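Local atomic coordinates of dephospho-CoA kinase (Aquifex aeolicus, PDB entry 2IF2), a protein that probably phosphorylates the 3'-hydroxyl of dephospho-coenzyme A with ATP, the last step in the biosynthesis of coenzyme A. Residues M20-L24 and I178-Y182. Numbering follows the deposited sequence.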
HETATM    1  N   MSE A  20      -4.582   9.548  10.849  1.00 36.64           N
HETATM    2  CA  MSE A  20      -4.238  10.052  12.160  1.00 39.03           C
HETATM    3  C   MSE A  20      -2.825  10.612  12.073  1.00 39.57           C
HETATM    4  O   MSE A  20      -2.571  11.744  12.490  1.00 39.70           O
HETATM    5  CB  MSE A  20      -4.313   8.917  13.183  1.00 42.71           C
HETATM    6  CG  MSE A  20      -5.660   8.195  13.213  1.00 49.18           C
HETATM    7 SE   MSE A  20      -5.690   6.650  14.403  1.00 61.05          SE
HETATM    8  CE  MSE A  20      -7.399   6.881  15.278  1.00 55.33           C
ATOM      9  N   PHE A  21      -1.915   9.824  11.501  1.00 40.21           N
ATOM     10  CA  PHE A  21      -0.505  10.224  11.350  1.00 40.69           C
ATOM     11  C   PHE A  21      -0.310  11.535  10.596  1.00 39.41           C
ATOM     12  O   PHE A  21       0.654  12.260  10.863  1.00 38.66           O
ATOM     13  CB  PHE A  21       0.301   9.126  10.635  1.00 42.65           C
ATOM     14  CG  PHE A  21       1.051   8.213  11.570  1.00 44.46           C
ATOM     15  CD1 PHE A  21       0.842   6.838  11.538  1.00 44.80           C
ATOM     16  CD2 PHE A  21       1.951   8.725  12.499  1.00 45.13           C
ATOM     17  CE1 PHE A  21       1.509   5.986  12.419  1.00 44.33           C
ATOM     18  CE2 PHE A  21       2.622   7.874  13.384  1.00 45.09           C
ATOM     19  CZ  PHE A  21       2.398   6.503  13.343  1.00 43.54           C
ATOM     20  N   ARG A  22      -1.208  11.812   9.645  1.00 37.69           N
ATOM     21  CA  ARG A  22      -1.140  13.032   8.844  1.00 37.55           C
ATOM     22  C   ARG A  22      -1.590  14.221   9.674  1.00 37.33           C
ATOM     23  O   ARG A  22      -1.055  15.335   9.563  1.00 36.34           O
ATOM     24  CB  ARG A  22      -2.026  12.940   7.601  1.00 37.45           C
ATOM     25  CG  ARG A  22      -1.539  11.986   6.526  1.00 37.47           C
ATOM     26  CD  ARG A  22      -2.094  12.378   5.148  1.00 37.91           C
ATOM     27  NE  ARG A  22      -2.215  11.225   4.257  1.00 36.25           N
ATOM     28  CZ  ARG A  22      -3.123  10.271   4.414  1.00 36.17           C
ATOM     29  NH1 ARG A  22      -3.994  10.346   5.421  1.00 32.30           N
ATOM     30  NH2 ARG A  22      -3.140   9.232   3.588  1.00 36.14           N
ATOM     31  N   GLU A  23      -2.601  13.977  10.496  1.00 36.66           N
ATOM     32  CA  GLU A  23      -3.119  15.005  11.369  1.00 34.90           C
ATOM     33  C   GLU A  23      -1.986  15.391  12.281  1.00 34.59           C
ATOM     34  O   GLU A  23      -1.717  16.572  12.474  1.00 35.98           O
ATOM     35  CB  GLU A  23      -4.284  14.457  12.174  1.00 34.38           C
ATOM     36  CG  GLU A  23      -5.496  14.164  11.316  1.00 35.94           C
ATOM     37  CD  GLU A  23      -6.283  12.953  11.795  1.00 37.20           C
ATOM     38  OE1 GLU A  23      -6.334  12.706  13.023  1.00 37.36           O
ATOM     39  OE2 GLU A  23      -6.862  12.258  10.934  1.00 37.70           O
ATOM     40  N   LEU A  24      -1.292  14.397  12.822  1.00 34.89           N
ATOM     41  CA  LEU A  24      -0.182  14.684  13.729  1.00 35.65           C
ATOM     42  C   LEU A  24       0.936  15.494  13.060  1.00 37.69           C
ATOM     43  O   LEU A  24       1.754  16.106  13.741  1.00 37.83           O
ATOM     44  CB  LEU A  24       0.356  13.375  14.332  1.00 32.22           C
ATOM     45  CG  LEU A  24      -0.567  12.675  15.352  1.00 30.36           C
ATOM     46  CD1 LEU A  24      -0.147  11.226  15.570  1.00 25.54           C
ATOM     47  CD2 LEU A  24      -0.552  13.449  16.669  1.00 27.52           C
ATOM     48  N   ILE A 178     -11.293   3.064  18.974  1.00 57.45           N
ATOM     49  CA  ILE A 178     -10.659   4.138  18.244  1.00 57.57           C
ATOM     50  C   ILE A 178      -9.768   4.942  19.162  1.00 57.50           C
ATOM     51  O   ILE A 178      -8.707   5.417  18.751  1.00 57.73           O
ATOM     52  CB  ILE A 178     -11.697   5.068  17.646  1.00 58.32           C
ATOM     53  CG1 ILE A 178     -12.436   4.349  16.524  1.00 57.90           C
ATOM     54  CG2 ILE A 178     -11.021   6.316  17.116  1.00 60.34           C
ATOM     55  CD1 ILE A 178     -11.522   3.955  15.385  1.00 58.18           C
ATOM     56  N   GLU A 179     -10.207   5.101  20.409  1.00 57.39           N
ATOM     57  CA  GLU A 179      -9.440   5.855  21.399  1.00 58.18           C
ATOM     58  C   GLU A 179      -8.070   5.217  21.591  1.00 57.31           C
ATOM     59  O   GLU A 179      -7.068   5.916  21.703  1.00 56.42           O
ATOM     60  CB  GLU A 179     -10.182   5.897  22.746  1.00 59.04           C
ATOM     61  CG  GLU A 179      -9.633   6.927  23.741  1.00 59.94           C
ATOM     62  CD  GLU A 179     -10.237   6.801  25.136  1.00 61.56           C
ATOM     63  OE1 GLU A 179     -11.474   6.941  25.296  1.00 61.58           O
ATOM     64  OE2 GLU A 179      -9.463   6.559  26.087  1.00 62.84           O
ATOM     65  N   GLU A 180      -8.039   3.889  21.619  1.00 58.22           N
ATOM     66  CA  GLU A 180      -6.796   3.147  21.806  1.00 59.58           C
ATOM     67  C   GLU A 180      -5.917   3.187  20.573  1.00 58.27           C
ATOM     68  O   GLU A 180      -4.711   3.394  20.667  1.00 59.56           O
ATOM     69  CB  GLU A 180      -7.084   1.682  22.160  1.00 62.36           C
ATOM     70  CG  GLU A 180      -7.119   1.371  23.654  1.00 66.86           C
ATOM     71  CD  GLU A 180      -7.932   0.116  23.985  1.00 69.99           C
ATOM     72  OE1 GLU A 180      -8.010  -0.248  25.183  1.00 71.16           O
ATOM     73  OE2 GLU A 180      -8.500  -0.507  23.055  1.00 70.57           O
ATOM     74  N   THR A 181      -6.515   2.990  19.412  1.00 56.70           N
ATOM     75  CA  THR A 181      -5.727   2.997  18.205  1.00 55.08           C
ATOM     76  C   THR A 181      -5.001   4.329  18.016  1.00 53.18           C
ATOM     77  O   THR A 181      -3.826   4.350  17.647  1.00 51.60           O
ATOM     78  CB  THR A 181      -6.600   2.685  16.992  1.00 56.53           C
ATOM     79  OG1 THR A 181      -5.772   2.597  15.830  1.00 58.59           O
ATOM     80  CG2 THR A 181      -7.643   3.766  16.790  1.00 59.73           C
ATOM     81  N   TYR A 182      -5.691   5.435  18.293  1.00 51.36           N
ATOM     82  CA  TYR A 182      -5.100   6.773  18.153  1.00 50.69           C
ATOM     83  C   TYR A 182      -4.111   7.092  19.270  1.00 50.80           C
ATOM     84  O   TYR A 182      -3.138   7.822  19.072  1.00 50.49           O
ATOM     85  CB  TYR A 182      -6.188   7.847  18.152  1.00 48.19           C
ATOM     86  CG  TYR A 182      -5.651   9.248  17.939  1.00 45.29           C
ATOM     87  CD1 TYR A 182      -5.041   9.608  16.743  1.00 43.10           C
ATOM     88  CD2 TYR A 182      -5.738  10.212  18.943  1.00 44.96           C
ATOM     89  CE1 TYR A 182      -4.529  10.895  16.553  1.00 41.92           C
ATOM     90  CE2 TYR A 182      -5.225  11.500  18.762  1.00 40.98           C
ATOM     91  CZ  TYR A 182      -4.623  11.833  17.569  1.00 39.85           C
ATOM     92  OH  TYR A 182      -4.088  13.087  17.406  1.00 35.51           O
TER
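The Y182 ring meets M20 at its edge: CB of M20 lies in the ring plane, 3.7 Å from CD1 of Y182. The selenium of this selenomethionine borders the same ring, SE standing 5.2 Å from the Y182 centroid and 84° off the ring normal, a Met-aromatic contact made edge-on. Beyond it the M20 chain bends at chi3 (137°) and carries CE to the root of the tyrosine, near Y182 CB, with CG2 of T181 3.5 Å from M20 CE and CG2 of I178 at 4.1 Å. With CG anti to the backbone N (chi1 -177°), Y182 extends its ring past M20 to L24, whose CD2 is 3.6 Å from Y182 OH. E23 approaches the ring only loosely and obliquely. An alanine in place of Y182 would remove the ring and its hydroxyl and is likely to take away the edge that M20 CB and SE lie against and the Y182 OH that L24 CD2 touches, opening a gap between the helices. Apolar contact continues along helix 178-190, where F21 and L24 both touch Y189. The arrangement is surface packing of the C-terminal helix 178-190 against helix 14-23, whose first residues belong to the predicted ATP-binding P-loop in this kinase of the P-loop NTPase fold.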